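Local coordinates for glutamine amidotransferase type-2 domain-containing protein (Pseudomonas aeruginosa PAO1, PDB 1TE5) that probably releases ammonia from glutamine for transfer to an as yet unidentified acceptor, as a class-II glutamine amidotransferase of the Ntn-hydrolase type, at residues A[49-54]-A[58-63]; A[101-106]-A[134-139]; A[151-156]-A[177-182]; A[163-168]-A[181-186]. All coordinates share one frame; numbering follows the deposited sequence.

Contact 1 of 4, residues A[49-54]-A[58-63]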
loop_
_atom_site.group_PDB
_atom_site.type_symbol
_atom_site.label_atom_id
_atom_site.label_comp_id
_atom_site.label_asym_id
_atom_site.label_seq_id
_atom_site.Cartn_x
_atom_site.Cartn_y
_atom_site.Cartn_z
ATOM N N PHE A 49 -0.902 0.679 6.281
ATOM C CA PHE A 49 0.127 0.521 7.297
ATOM C C PHE A 49 -0.218 -0.805 7.953
ATOM O O PHE A 49 -1.331 -0.979 8.456
ATOM C CB PHE A 49 0.044 1.631 8.347
ATOM C CG PHE A 49 0.104 3.026 7.783
ATOM C CD1 PHE A 49 -1.066 3.718 7.467
ATOM C CD2 PHE A 49 1.331 3.661 7.583
ATOM C CE1 PHE A 49 -1.017 5.017 6.962
ATOM C CE2 PHE A 49 1.388 4.965 7.076
ATOM C CZ PHE A 49 0.206 5.640 6.766
ATOM N N GLN A 50 0.709 -1.755 7.920
ATOM C CA GLN A 50 0.466 -3.065 8.517
ATOM C C GLN A 50 1.759 -3.700 9.011
ATOM O O GLN A 50 2.848 -3.343 8.570
ATOM C CB GLN A 50 -0.211 -3.992 7.510
ATOM C CG GLN A 50 0.698 -4.474 6.417
ATOM C CD GLN A 50 -0.044 -4.961 5.203
ATOM O OE1 GLN A 50 -1.049 -5.655 5.314
ATOM N NE2 GLN A 50 0.448 -4.589 4.025
ATOM N N ASP A 51 1.631 -4.702 9.865
ATOM C CA ASP A 51 2.798 -5.347 10.442
ATOM C C ASP A 51 2.405 -6.679 11.048
ATOM O O ASP A 51 1.399 -6.774 11.736
ATOM C CB ASP A 51 3.351 -4.448 11.551
ATOM C CG ASP A 51 4.852 -4.580 11.732
ATOM O OD1 ASP A 51 5.311 -4.418 12.880
ATOM O OD2 ASP A 51 5.580 -4.803 10.738
ATOM N N PRO A 52 3.154 -7.747 10.733
ATOM C CA PRO A 52 2.833 -9.060 11.301
ATOM C C PRO A 52 3.334 -9.089 12.743
ATOM O O PRO A 52 3.701 -8.044 13.288
ATOM C CB PRO A 52 3.628 -10.012 10.412
ATOM C CG PRO A 52 4.825 -9.208 10.054
ATOM C CD PRO A 52 4.235 -7.855 9.742
ATOM N N LEU A 53 3.378 -10.276 13.342
ATOM C CA LEU A 53 3.839 -10.447 14.711
ATOM C C LEU A 53 5.162 -9.694 14.908
ATOM O O LEU A 53 6.066 -9.801 14.080
ATOM C CB LEU A 53 3.968 -11.929 15.042
ATOM C CG LEU A 53 4.263 -12.323 16.483
ATOM C CD1 LEU A 53 3.191 -11.772 17.391
ATOM C CD2 LEU A 53 4.328 -13.831 16.585
ATOM N N ALA A 54 5.282 -8.919 16.010
ATOM C CA ALA A 54 6.450 -8.119 16.380
ATOM C C ALA A 54 6.909 -8.169 17.844
ATOM O O ALA A 54 6.093 -8.104 18.757
ATOM C CB ALA A 54 6.315 -6.679 15.886
ATOM N N SER A 58 7.874 -1.463 16.206
ATOM C CA SER A 58 8.342 -1.147 14.857
ATOM C C SER A 58 8.119 0.283 14.347
ATOM O O SER A 58 7.418 1.079 14.977
ATOM C CB SER A 58 7.781 -2.158 13.857
ATOM O OG SER A 58 6.367 -2.098 13.811
ATOM N N GLU A 59 8.764 0.597 13.220
ATOM C CA GLU A 59 8.673 1.915 12.591
ATOM C C GLU A 59 7.303 2.127 11.948
ATOM O O GLU A 59 6.818 3.250 11.875
ATOM C CB GLU A 59 9.768 2.077 11.531
ATOM C CG GLU A 59 10.090 3.533 11.179
ATOM C CD GLU A 59 10.838 4.258 12.293
ATOM O OE1 GLU A 59 11.914 3.754 12.710
ATOM O OE2 GLU A 59 10.353 5.329 12.745
ATOM N N VAL A 60 6.724 1.051 11.419
ATOM C CA VAL A 60 5.396 1.108 10.801
ATOM C C VAL A 60 4.332 1.365 11.877
ATOM O O VAL A 60 3.306 1.996 11.622
ATOM C CB VAL A 60 5.078 -0.205 10.051
ATOM C CG1 VAL A 60 5.191 -1.380 10.981
ATOM C CG2 VAL A 60 3.687 -0.147 9.430
ATOM N N ALA A 61 4.592 0.846 13.074
ATOM C CA ALA A 61 3.712 1.010 14.221
ATOM C C ALA A 61 3.777 2.457 14.697
ATOM O O ALA A 61 2.828 2.980 15.279
ATOM C CB ALA A 61 4.133 0.066 15.321
ATOM N N ARG A 62 4.920 3.089 14.468
ATOM C CA ARG A 62 5.111 4.484 14.828
ATOM C C ARG A 62 4.544 5.365 13.717
ATOM O O ARG A 62 4.080 6.480 13.967
ATOM C CB ARG A 62 6.598 4.793 15.012
ATOM C CG ARG A 62 7.170 4.391 16.356
ATOM C CD ARG A 62 8.548 5.019 16.569
ATOM N NE ARG A 62 9.626 4.258 15.949
ATOM C CZ ARG A 62 10.054 3.081 16.399
ATOM N NH1 ARG A 62 11.046 2.449 15.786
ATOM N NH2 ARG A 62 9.487 2.537 17.467
ATOM N N LEU A 63 4.632 4.872 12.485
ATOM C CA LEU A 63 4.134 5.596 11.331
ATOM C C LEU A 63 2.627 5.872 11.383
ATOM O O LEU A 63 2.201 6.991 11.104
ATOM C CB LEU A 63 4.518 4.861 10.046
ATOM C CG LEU A 63 5.617 5.485 9.178
ATOM C CD1 LEU A 63 5.076 6.726 8.503
ATOM C CD2 LEU A 63 6.851 5.812 10.007
#
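The end of strand 49-51 and the first turn of helix 59-63 run roughly antiparallel, their axes inclined at 147° and 7.9 Å apart at closest approach, with F49 CA facing V60 CA at 6.4 Å. V60 fills the middle of the interface and divides its two methyls between neighbours: CG1 packs against the carboxylate carbon of D51 (V60 CG1 to D51 CG 3.3 Å), while V60 CG2 lies 3.4 Å from Q50 O. Beside it, S58 OG donates a hydrogen bond to D51 OD1 (2.7 Å), reaching the oxygen from above the carboxylate plane, 54° out of it. D51 CG stands anti to the backbone N (chi1 -150°), which turns the carboxylate toward S58. The other carboxylate oxygen, D51 OD2, is paired with R47 of the second subunit, so both carboxylate oxygens of this buried acid have a partner and its charge is probably stabilised. At the far end, F49 CD2 meets L63 CB at 4.2 Å, and F49 of the second subunit packs on both of these residues. This is a short strand-to-helix connection at an edge strand of the seven-stranded antiparallel sheet, with the dimer interface built over both elements.

Contact 2 of 4, residues A[101-106]-A[134-139]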
loop_
_atom_site.group_PDB
_atom_site.type_symbol
_atom_site.label_atom_id
_atom_site.label_comp_id
_atom_site.label_asym_id
_atom_site.label_seq_id
_atom_site.Cartn_x
_atom_site.Cartn_y
_atom_site.Cartn_z
ATOM N N ARG A 101 -10.727 1.109 -9.135
ATOM C CA ARG A 101 -10.936 1.453 -7.730
ATOM C C ARG A 101 -10.082 0.494 -6.891
ATOM O O ARG A 101 -9.920 -0.668 -7.254
ATOM C CB ARG A 101 -12.407 1.268 -7.326
ATOM C CG ARG A 101 -13.449 1.887 -8.241
ATOM C CD ARG A 101 -13.278 3.390 -8.423
ATOM N NE ARG A 101 -13.328 4.126 -7.165
ATOM C CZ ARG A 101 -14.195 5.097 -6.898
ATOM N NH1 ARG A 101 -14.149 5.707 -5.721
ATOM N NH2 ARG A 101 -15.114 5.450 -7.798
ATOM N N TYR A 102 -9.480 0.979 -5.807
ATOM C CA TYR A 102 -8.693 0.082 -4.959
ATOM C C TYR A 102 -9.648 -0.588 -3.985
ATOM O O TYR A 102 -10.413 0.082 -3.307
ATOM C CB TYR A 102 -7.598 0.841 -4.194
ATOM C CG TYR A 102 -6.419 1.282 -5.043
ATOM C CD1 TYR A 102 -6.095 2.635 -5.171
ATOM C CD2 TYR A 102 -5.623 0.350 -5.731
ATOM C CE1 TYR A 102 -5.029 3.050 -5.958
ATOM C CE2 TYR A 102 -4.553 0.765 -6.527
ATOM C CZ TYR A 102 -4.267 2.110 -6.630
ATOM O OH TYR A 102 -3.234 2.533 -7.434
ATOM N N TRP A 103 -9.666 -1.908 -3.973
ATOM C CA TRP A 103 -10.543 -2.617 -3.056
ATOM C C TRP A 103 -9.762 -3.006 -1.819
ATOM O O TRP A 103 -8.617 -3.450 -1.928
ATOM C CB TRP A 103 -11.131 -3.869 -3.713
ATOM C CG TRP A 103 -12.318 -3.592 -4.568
ATOM C CD1 TRP A 103 -12.413 -2.664 -5.569
ATOM C CD2 TRP A 103 -13.585 -4.261 -4.523
ATOM N NE1 TRP A 103 -13.659 -2.718 -6.150
ATOM C CE2 TRP A 103 -14.398 -3.688 -5.526
ATOM C CE3 TRP A 103 -14.110 -5.294 -3.736
ATOM C CZ2 TRP A 103 -15.704 -4.116 -5.766
ATOM C CZ3 TRP A 103 -15.412 -5.720 -3.976
ATOM C CH2 TRP A 103 -16.191 -5.128 -4.983
ATOM N N THR A 104 -10.394 -2.897 -0.656
ATOM C CA THR A 104 -9.754 -3.237 0.614
ATOM C C THR A 104 -10.573 -4.341 1.294
ATOM O O THR A 104 -11.803 -4.291 1.303
ATOM C CB THR A 104 -9.623 -1.980 1.521
ATOM O OG1 THR A 104 -8.697 -1.050 0.936
ATOM C CG2 THR A 104 -9.104 -2.361 2.892
ATOM N N PHE A 105 -9.896 -5.347 1.839
ATOM C CA PHE A 105 -10.563 -6.476 2.474
ATOM C C PHE A 105 -9.946 -6.885 3.819
ATOM O O PHE A 105 -8.727 -6.984 3.963
ATOM C CB PHE A 105 -10.513 -7.649 1.494
ATOM C CG PHE A 105 -11.138 -8.926 1.993
ATOM C CD1 PHE A 105 -12.470 -9.213 1.739
ATOM C CD2 PHE A 105 -10.364 -9.892 2.633
ATOM C CE1 PHE A 105 -13.020 -10.443 2.106
ATOM C CE2 PHE A 105 -10.910 -11.124 3.006
ATOM C CZ PHE A 105 -12.238 -11.396 2.739
ATOM N N ALA A 106 -10.800 -7.117 4.807
ATOM C CA ALA A 106 -10.351 -7.552 6.118
ATOM C C ALA A 106 -11.291 -8.665 6.563
ATOM O O ALA A 106 -12.512 -8.514 6.505
ATOM C CB ALA A 106 -10.374 -6.398 7.099
ATOM N N CYS A 134 -9.490 -12.741 -3.150
ATOM C CA CYS A 134 -9.274 -12.894 -4.573
ATOM C C CYS A 134 -10.444 -13.599 -5.233
ATOM O O CYS A 134 -10.915 -13.152 -6.270
ATOM C CB CYS A 134 -7.990 -13.666 -4.827
ATOM S SG CYS A 134 -6.535 -12.773 -4.291
ATOM N N ASP A 135 -10.914 -14.686 -4.624
ATOM C CA ASP A 135 -12.032 -15.448 -5.166
ATOM C C ASP A 135 -13.275 -14.582 -5.323
ATOM O O ASP A 135 -13.955 -14.636 -6.359
ATOM C CB ASP A 135 -12.349 -16.650 -4.278
ATOM C CG ASP A 135 -13.391 -17.569 -4.893
ATOM O OD1 ASP A 135 -13.081 -18.258 -5.889
ATOM O OD2 ASP A 135 -14.525 -17.597 -4.382
ATOM N N LEU A 136 -13.577 -13.805 -4.286
ATOM C CA LEU A 136 -14.733 -12.911 -4.299
ATOM C C LEU A 136 -14.562 -11.893 -5.416
ATOM O O LEU A 136 -15.537 -11.472 -6.039
ATOM C CB LEU A 136 -14.874 -12.189 -2.953
ATOM C CG LEU A 136 -15.943 -11.101 -2.788
ATOM C CD1 LEU A 136 -16.411 -11.079 -1.344
ATOM C CD2 LEU A 136 -15.414 -9.730 -3.211
ATOM N N LEU A 137 -13.312 -11.478 -5.620
ATOM C CA LEU A 137 -12.960 -10.513 -6.649
ATOM C C LEU A 137 -13.130 -11.125 -8.027
ATOM O O LEU A 137 -13.484 -10.427 -8.973
ATOM C CB LEU A 137 -11.515 -10.028 -6.454
ATOM C CG LEU A 137 -11.276 -8.959 -5.385
ATOM C CD1 LEU A 137 -9.802 -8.700 -5.246
ATOM C CD2 LEU A 137 -11.998 -7.679 -5.749
ATOM N N ASN A 138 -12.871 -12.423 -8.135
ATOM C CA ASN A 138 -12.992 -13.143 -9.400
ATOM C C ASN A 138 -14.444 -13.307 -9.813
ATOM O O ASN A 138 -14.764 -13.317 -11.001
ATOM C CB ASN A 138 -12.326 -14.515 -9.310
ATOM C CG ASN A 138 -10.816 -14.427 -9.257
ATOM O OD1 ASN A 138 -10.140 -15.393 -8.898
ATOM N ND2 ASN A 138 -10.275 -13.279 -9.639
ATOM N N ARG A 139 -15.313 -13.464 -8.820
ATOM C CA ARG A 139 -16.741 -13.619 -9.050
ATOM C C ARG A 139 -17.357 -12.300 -9.478
ATOM O O ARG A 139 -18.328 -12.275 -10.234
ATOM C CB ARG A 139 -17.426 -14.090 -7.775
ATOM C CG ARG A 139 -16.919 -15.406 -7.251
ATOM C CD ARG A 139 -17.543 -15.678 -5.909
ATOM N NE ARG A 139 -17.199 -16.996 -5.404
ATOM C CZ ARG A 139 -18.071 -17.817 -4.830
ATOM N NH1 ARG A 139 -17.672 -19.006 -4.393
ATOM N NH2 ARG A 139 -19.340 -17.446 -4.691
#
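Two residues after R101, whose guanidinium turns to D178, W103 meets the helix segment 134-139 through its indole, against which L136 and L137 both pack from the same side. The six-membered part of the ring does the touching. L137 CD2 lies 3.6 Å above the ring plane, near the rim at CE3, and comes to 3.8 Å from W103 CE3; the leucine and the indole run antiparallel alongside each other. L136 instead crosses the indole at about a right angle, its CD2 reaching W103 CZ3 at 4.1 Å. With CG anti to the carbonyl carbon, the W103 chi1 of -82° swings the benzo ring to where both leucine methyls meet it. Such a layer of helices laid on an antiparallel sheet is characteristic of the alpha-beta-beta-alpha sandwich of Ntn hydrolases, and here helix 128-143 packs on the six-stranded sheet through aliphatic and aromatic side chains. Further round the same indole, W179 meets it edge-to-face and L153 of helix 150-165 packs against it. After T104, whose OG1 is hydrogen-bonded to Y41 OH, F105 again points to the helix side: its ring meets that of F133, the two planes nearly parallel, and touches I174, which also borders W103 and L136.

Contact 3 of 4, residues A[151-156]-A[177-182]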
loop_
_atom_site.group_PDB
_atom_site.type_symbol
_atom_site.label_atom_id
_atom_site.label_comp_id
_atom_site.label_asym_id
_atom_site.label_seq_id
_atom_site.Cartn_x
_atom_site.Cartn_y
_atom_site.Cartn_z
ATOM N N GLU A 151 -25.518 -1.498 -6.119
ATOM C CA GLU A 151 -26.669 -2.372 -5.972
ATOM C C GLU A 151 -26.620 -3.566 -6.898
ATOM O O GLU A 151 -27.147 -4.629 -6.565
ATOM C CB GLU A 151 -27.969 -1.608 -6.205
ATOM C CG GLU A 151 -28.384 -0.677 -5.072
ATOM C CD GLU A 151 -27.536 0.574 -4.972
ATOM O OE1 GLU A 151 -27.708 1.284 -3.961
ATOM O OE2 GLU A 151 -26.719 0.855 -5.885
ATOM N N VAL A 152 -26.040 -3.371 -8.078
ATOM C CA VAL A 152 -25.921 -4.444 -9.059
ATOM C C VAL A 152 -24.944 -5.520 -8.579
ATOM O O VAL A 152 -25.278 -6.709 -8.565
ATOM C CB VAL A 152 -25.448 -3.919 -10.437
ATOM C CG1 VAL A 152 -25.478 -5.039 -11.464
ATOM C CG2 VAL A 152 -26.322 -2.761 -10.888
ATOM N N LEU A 153 -23.736 -5.104 -8.207
ATOM C CA LEU A 153 -22.733 -6.051 -7.730
ATOM C C LEU A 153 -22.957 -6.499 -6.282
ATOM O O LEU A 153 -22.217 -7.334 -5.773
ATOM C CB LEU A 153 -21.328 -5.466 -7.894
ATOM C CG LEU A 153 -20.883 -4.404 -6.892
ATOM C CD1 LEU A 153 -19.906 -5.023 -5.907
ATOM C CD2 LEU A 153 -20.224 -3.257 -7.629
ATOM N N LEU A 154 -23.966 -5.941 -5.618
ATOM C CA LEU A 154 -24.262 -6.304 -4.234
ATOM C C LEU A 154 -24.612 -7.783 -4.065
ATOM O O LEU A 154 -24.106 -8.432 -3.148
ATOM C CB LEU A 154 -25.394 -5.437 -3.670
ATOM C CG LEU A 154 -25.155 -4.651 -2.377
ATOM C CD1 LEU A 154 -26.382 -3.809 -2.056
ATOM C CD2 LEU A 154 -24.843 -5.599 -1.235
ATOM N N PRO A 155 -25.500 -8.333 -4.924
ATOM C CA PRO A 155 -25.876 -9.747 -4.810
ATOM C C PRO A 155 -24.697 -10.709 -4.869
ATOM O O PRO A 155 -24.685 -11.708 -4.155
ATOM C CB PRO A 155 -26.816 -9.944 -5.995
ATOM C CG PRO A 155 -27.473 -8.614 -6.116
ATOM C CD PRO A 155 -26.301 -7.677 -5.974
ATOM N N VAL A 156 -23.732 -10.436 -5.745
ATOM C CA VAL A 156 -22.567 -11.305 -5.858
ATOM C C VAL A 156 -21.742 -11.292 -4.574
ATOM O O VAL A 156 -21.159 -12.307 -4.212
ATOM C CB VAL A 156 -21.687 -10.965 -7.089
ATOM C CG1 VAL A 156 -21.250 -9.545 -7.058
ATOM C CG2 VAL A 156 -20.479 -11.868 -7.135
ATOM N N GLY A 177 -13.574 2.220 -1.498
ATOM C CA GLY A 177 -13.246 3.598 -1.196
ATOM C C GLY A 177 -14.481 4.465 -1.071
ATOM O O GLY A 177 -14.402 5.578 -0.552
ATOM N N ASP A 178 -15.594 3.997 -1.634
ATOM C CA ASP A 178 -16.870 4.714 -1.576
ATOM C C ASP A 178 -17.673 4.131 -0.416
ATOM O O ASP A 178 -17.843 4.752 0.634
ATOM C CB ASP A 178 -17.696 4.517 -2.871
ATOM C CG ASP A 178 -17.174 5.318 -4.056
ATOM O OD1 ASP A 178 -17.431 4.888 -5.208
ATOM O OD2 ASP A 178 -16.548 6.375 -3.847
ATOM N N TRP A 179 -18.237 2.961 -0.680
ATOM C CA TRP A 179 -19.039 2.241 0.278
ATOM C C TRP A 179 -18.186 1.284 1.087
ATOM O O TRP A 179 -17.078 0.922 0.689
ATOM C CB TRP A 179 -20.132 1.459 -0.453
ATOM C CG TRP A 179 -19.632 0.763 -1.686
ATOM C CD1 TRP A 179 -19.690 1.229 -2.970
ATOM C CD2 TRP A 179 -18.940 -0.494 -1.743
ATOM N NE1 TRP A 179 -19.071 0.340 -3.820
ATOM C CE2 TRP A 179 -18.602 -0.723 -3.092
ATOM C CE3 TRP A 179 -18.563 -1.440 -0.784
ATOM C CZ2 TRP A 179 -17.911 -1.858 -3.504
ATOM C CZ3 TRP A 179 -17.873 -2.565 -1.195
ATOM C CH2 TRP A 179 -17.552 -2.764 -2.542
ATOM N N LEU A 180 -18.746 0.820 2.192
ATOM C CA LEU A 180 -18.060 -0.109 3.059
ATOM C C LEU A 180 -19.019 -1.241 3.329
ATOM O O LEU A 180 -19.999 -1.070 4.044
ATOM C CB LEU A 180 -17.664 0.595 4.363
ATOM C CG LEU A 180 -16.996 -0.177 5.502
ATOM C CD1 LEU A 180 -16.044 -1.217 4.979
ATOM C CD2 LEU A 180 -16.263 0.812 6.377
ATOM N N PHE A 181 -18.773 -2.376 2.691
ATOM C CA PHE A 181 -19.595 -3.559 2.854
ATOM C C PHE A 181 -19.196 -4.291 4.131
ATOM O O PHE A 181 -18.021 -4.531 4.390
ATOM C CB PHE A 181 -19.434 -4.474 1.644
ATOM C CG PHE A 181 -20.249 -5.733 1.711
ATOM C CD1 PHE A 181 -19.627 -6.969 1.846
ATOM C CD2 PHE A 181 -21.631 -5.689 1.611
ATOM C CE1 PHE A 181 -20.367 -8.140 1.876
ATOM C CE2 PHE A 181 -22.383 -6.862 1.640
ATOM C CZ PHE A 181 -21.747 -8.088 1.773
ATOM N N THR A 182 -20.185 -4.666 4.954
ATOM C CA THR A 182 -19.893 -5.468 6.161
ATOM C C THR A 182 -20.704 -6.761 6.073
ATOM O O THR A 182 -21.779 -6.832 5.465
ATOM C CB THR A 182 -20.249 -4.818 7.528
ATOM O OG1 THR A 182 -21.665 -4.828 7.738
ATOM C CG2 THR A 182 -19.763 -3.425 7.570
#
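Purely apolar packing joins the early part of helix 150-165 to the start of strand 180-183, on the helix-covered side of the six-stranded antiparallel sheet. Two leucines carry it, each against one aromatic ring. L154 CD2 approaches F181 CE2 to 4.0 Å, the leucine and phenylalanine side chains crossing at a slant; F181 has CG anti to the backbone N (chi1 -180°), which extends the ring from the strand toward the helix. One residue earlier on the helix, L153 CD1 lies 4.4 Å from W179 CZ2, a looser touch on the benzo part of the indole. F181 N falls in the plane of the W179 ring, at its edge. The nearest CA atoms, those of L154 and F181, remain 8.9 Å apart, leaving side chains alone to bridge the layers. All four residues are buried. Around them, L245 of the next strand, 243-247, touches both L154 and W179, whereas F181 continues along helix 150-165 to L157 and C161 and lies on I174 of strand 171-175 on its other side in the sheet.

Contact 4 of 4, residues A[163-168]-A[181-186]; sequences EYRKKG and FTFCSS
R165 runs across the phenylalanine side chain of F183, the aliphatic part of the arginine coming to the edge of the ring, near its plane: R165 CD lies 3.4 Å from F183 CZ and 3.8 Å from F183 CE2. The guanidinium and ring planes are 70° apart, so the two flat groups do not stack. A first torsion of 83° at R165, followed by a further bend at chi3, carries its methylene chain past the ring and its guanidinium on toward S240, with S185 OG alongside. That hydroxyl oxygen sits at the edge of the guanidinium, S185 OG being 3.6 Å from R165 NH2, too far to count as a bond, and 3.2 Å from R165 CB. The contact spans the C-terminal part of helix 150-165 and the exit of strand 180-183, just before the chain passes to strand 188-194 of the seven-stranded sheet, the other beta layer of the alpha-beta-beta-alpha fold. The polar end of R165 is fixed by S240, whose OG is hydrogen-bonded both to R165 NH2 and to S185 O, linking the two segments through one hydroxyl. N171 OD1 takes the backbone N-H groups of S185 and S186. Deeper in, F183 rests on C161 of the helix and on F170.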
loop_
_atom_site.group_PDB
_atom_site.type_symbol
_atom_site.label_atom_id
_atom_site.label_comp_id
_atom_site.label_asym_id
_atom_site.label_seq_id
_atom_site.Cartn_x
_atom_site.Cartn_y
_atom_site.Cartn_z
ATOM N N GLU A 163 -21.470 -18.463 0.970
ATOM C CA GLU A 163 -20.741 -19.692 0.702
ATOM C C GLU A 163 -19.548 -19.884 1.619
ATOM O O GLU A 163 -19.240 -21.006 2.013
ATOM C CB GLU A 163 -20.255 -19.729 -0.743
ATOM C CG GLU A 163 -21.244 -20.313 -1.724
ATOM C CD GLU A 163 -20.548 -20.846 -2.955
ATOM O OE1 GLU A 163 -19.687 -21.744 -2.797
ATOM O OE2 GLU A 163 -20.849 -20.363 -4.071
ATOM N N TYR A 164 -18.826 -18.800 1.879
ATOM C CA TYR A 164 -17.651 -18.857 2.738
ATOM C C TYR A 164 -18.029 -19.203 4.180
ATOM O O TYR A 164 -17.306 -19.939 4.847
ATOM C CB TYR A 164 -16.887 -17.527 2.697
ATOM C CG TYR A 164 -16.444 -17.085 1.318
ATOM C CD1 TYR A 164 -16.199 -18.011 0.309
ATOM C CD2 TYR A 164 -16.301 -15.733 1.018
ATOM C CE1 TYR A 164 -15.828 -17.598 -0.972
ATOM C CE2 TYR A 164 -15.931 -15.312 -0.253
ATOM C CZ TYR A 164 -15.701 -16.248 -1.244
ATOM O OH TYR A 164 -15.388 -15.836 -2.518
ATOM N N ARG A 165 -19.153 -18.670 4.655
ATOM C CA ARG A 165 -19.600 -18.936 6.022
ATOM C C ARG A 165 -20.035 -20.390 6.216
ATOM O O ARG A 165 -20.164 -20.870 7.343
ATOM C CB ARG A 165 -20.706 -17.954 6.441
ATOM C CG ARG A 165 -22.125 -18.301 6.016
ATOM C CD ARG A 165 -22.989 -17.044 6.064
ATOM N NE ARG A 165 -24.347 -17.264 6.562
ATOM C CZ ARG A 165 -24.663 -17.354 7.852
ATOM N NH1 ARG A 165 -25.924 -17.545 8.217
ATOM N NH2 ARG A 165 -23.715 -17.270 8.779
ATOM N N LYS A 166 -20.275 -21.085 5.110
ATOM C CA LYS A 166 -20.662 -22.489 5.156
ATOM C C LYS A 166 -19.426 -23.334 5.494
ATOM O O LYS A 166 -19.547 -24.492 5.901
ATOM C CB LYS A 166 -21.299 -22.905 3.816
ATOM C CG LYS A 166 -21.528 -24.407 3.617
ATOM C CD LYS A 166 -20.348 -25.056 2.888
ATOM C CE LYS A 166 -20.445 -26.574 2.856
ATOM N NZ LYS A 166 -19.227 -27.165 2.222
ATOM N N LYS A 167 -18.239 -22.750 5.337
ATOM C CA LYS A 167 -16.989 -23.447 5.640
ATOM C C LYS A 167 -16.252 -22.930 6.880
ATOM O O LYS A 167 -15.136 -23.365 7.167
ATOM C CB LYS A 167 -16.055 -23.426 4.427
ATOM C CG LYS A 167 -16.466 -24.390 3.330
ATOM C CD LYS A 167 -15.589 -24.258 2.098
ATOM C CE LYS A 167 -16.104 -25.138 0.958
ATOM N NZ LYS A 167 -15.423 -24.846 -0.343
ATOM N N GLY A 168 -16.889 -22.035 7.628
ATOM C CA GLY A 168 -16.266 -21.488 8.821
ATOM C C GLY A 168 -16.753 -20.093 9.173
ATOM O O GLY A 168 -17.785 -19.649 8.669
ATOM N N PHE A 181 -18.773 -2.376 2.691
ATOM C CA PHE A 181 -19.595 -3.559 2.854
ATOM C C PHE A 181 -19.196 -4.291 4.131
ATOM O O PHE A 181 -18.021 -4.531 4.390
ATOM C CB PHE A 181 -19.434 -4.474 1.644
ATOM C CG PHE A 181 -20.249 -5.733 1.711
ATOM C CD1 PHE A 181 -19.627 -6.969 1.846
ATOM C CD2 PHE A 181 -21.631 -5.689 1.611
ATOM C CE1 PHE A 181 -20.367 -8.140 1.876
ATOM C CE2 PHE A 181 -22.383 -6.862 1.640
ATOM C CZ PHE A 181 -21.747 -8.088 1.773
ATOM N N THR A 182 -20.185 -4.666 4.954
ATOM C CA THR A 182 -19.893 -5.468 6.161
ATOM C C THR A 182 -20.704 -6.761 6.073
ATOM O O THR A 182 -21.779 -6.832 5.465
ATOM C CB THR A 182 -20.249 -4.818 7.528
ATOM O OG1 THR A 182 -21.665 -4.828 7.738
ATOM C CG2 THR A 182 -19.763 -3.425 7.570
ATOM N N PHE A 183 -20.159 -7.788 6.661
ATOM C CA PHE A 183 -20.777 -9.112 6.716
ATOM C C PHE A 183 -20.451 -9.743 8.058
ATOM O O PHE A 183 -19.285 -9.829 8.445
ATOM C CB PHE A 183 -20.296 -10.027 5.584
ATOM C CG PHE A 183 -21.040 -11.341 5.511
ATOM C CD1 PHE A 183 -22.250 -11.428 4.833
ATOM C CD2 PHE A 183 -20.545 -12.483 6.138
ATOM C CE1 PHE A 183 -22.952 -12.626 4.786
ATOM C CE2 PHE A 183 -21.239 -13.681 6.094
ATOM C CZ PHE A 183 -22.444 -13.753 5.418
ATOM N N CYS A 184 -21.482 -10.192 8.762
ATOM C CA CYS A 184 -21.309 -10.812 10.065
ATOM C C CYS A 184 -21.644 -12.294 10.046
ATOM O O CYS A 184 -22.641 -12.712 9.459
ATOM C CB CYS A 184 -22.183 -10.098 11.085
ATOM S SG CYS A 184 -22.324 -10.948 12.650
ATOM N N SER A 185 -20.787 -13.088 10.674
ATOM C CA SER A 185 -20.979 -14.533 10.754
ATOM C C SER A 185 -20.970 -14.928 12.228
ATOM O O SER A 185 -21.805 -15.714 12.689
ATOM C CB SER A 185 -19.846 -15.256 10.023
ATOM O OG SER A 185 -20.345 -16.124 9.022
ATOM N N SER A 186 -20.007 -14.367 12.953
ATOM C CA SER A 186 -19.811 -14.611 14.373
ATOM C C SER A 186 -20.355 -13.410 15.131
ATOM O O SER A 186 -21.459 -13.448 15.674
ATOM C CB SER A 186 -18.313 -14.781 14.650
ATOM O OG SER A 186 -18.062 -15.098 16.010
#

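In the fold
Contacts 2, 3 and 4 all hold helices against the six-stranded sheet, whereas contact 1 belongs to the edge of the seven-stranded sheet, its centre 23 to 29 Å from theirs. Contacts 2 and 3 are buried and apolar and join directly, through the W103 and W179 rings and through the R101–D178 salt bridge. Contacts 3 and 4 use successive parts of one helix, 150-165, and one strand, 180-183, passing from leucine-aromatic packing to a partly exposed end where an arginine and serines take over. Y164 ties contact 4 back to D135 of contact 2. Contact 1 is also buried, but its acid, D51, is shared between S58 and the second subunit.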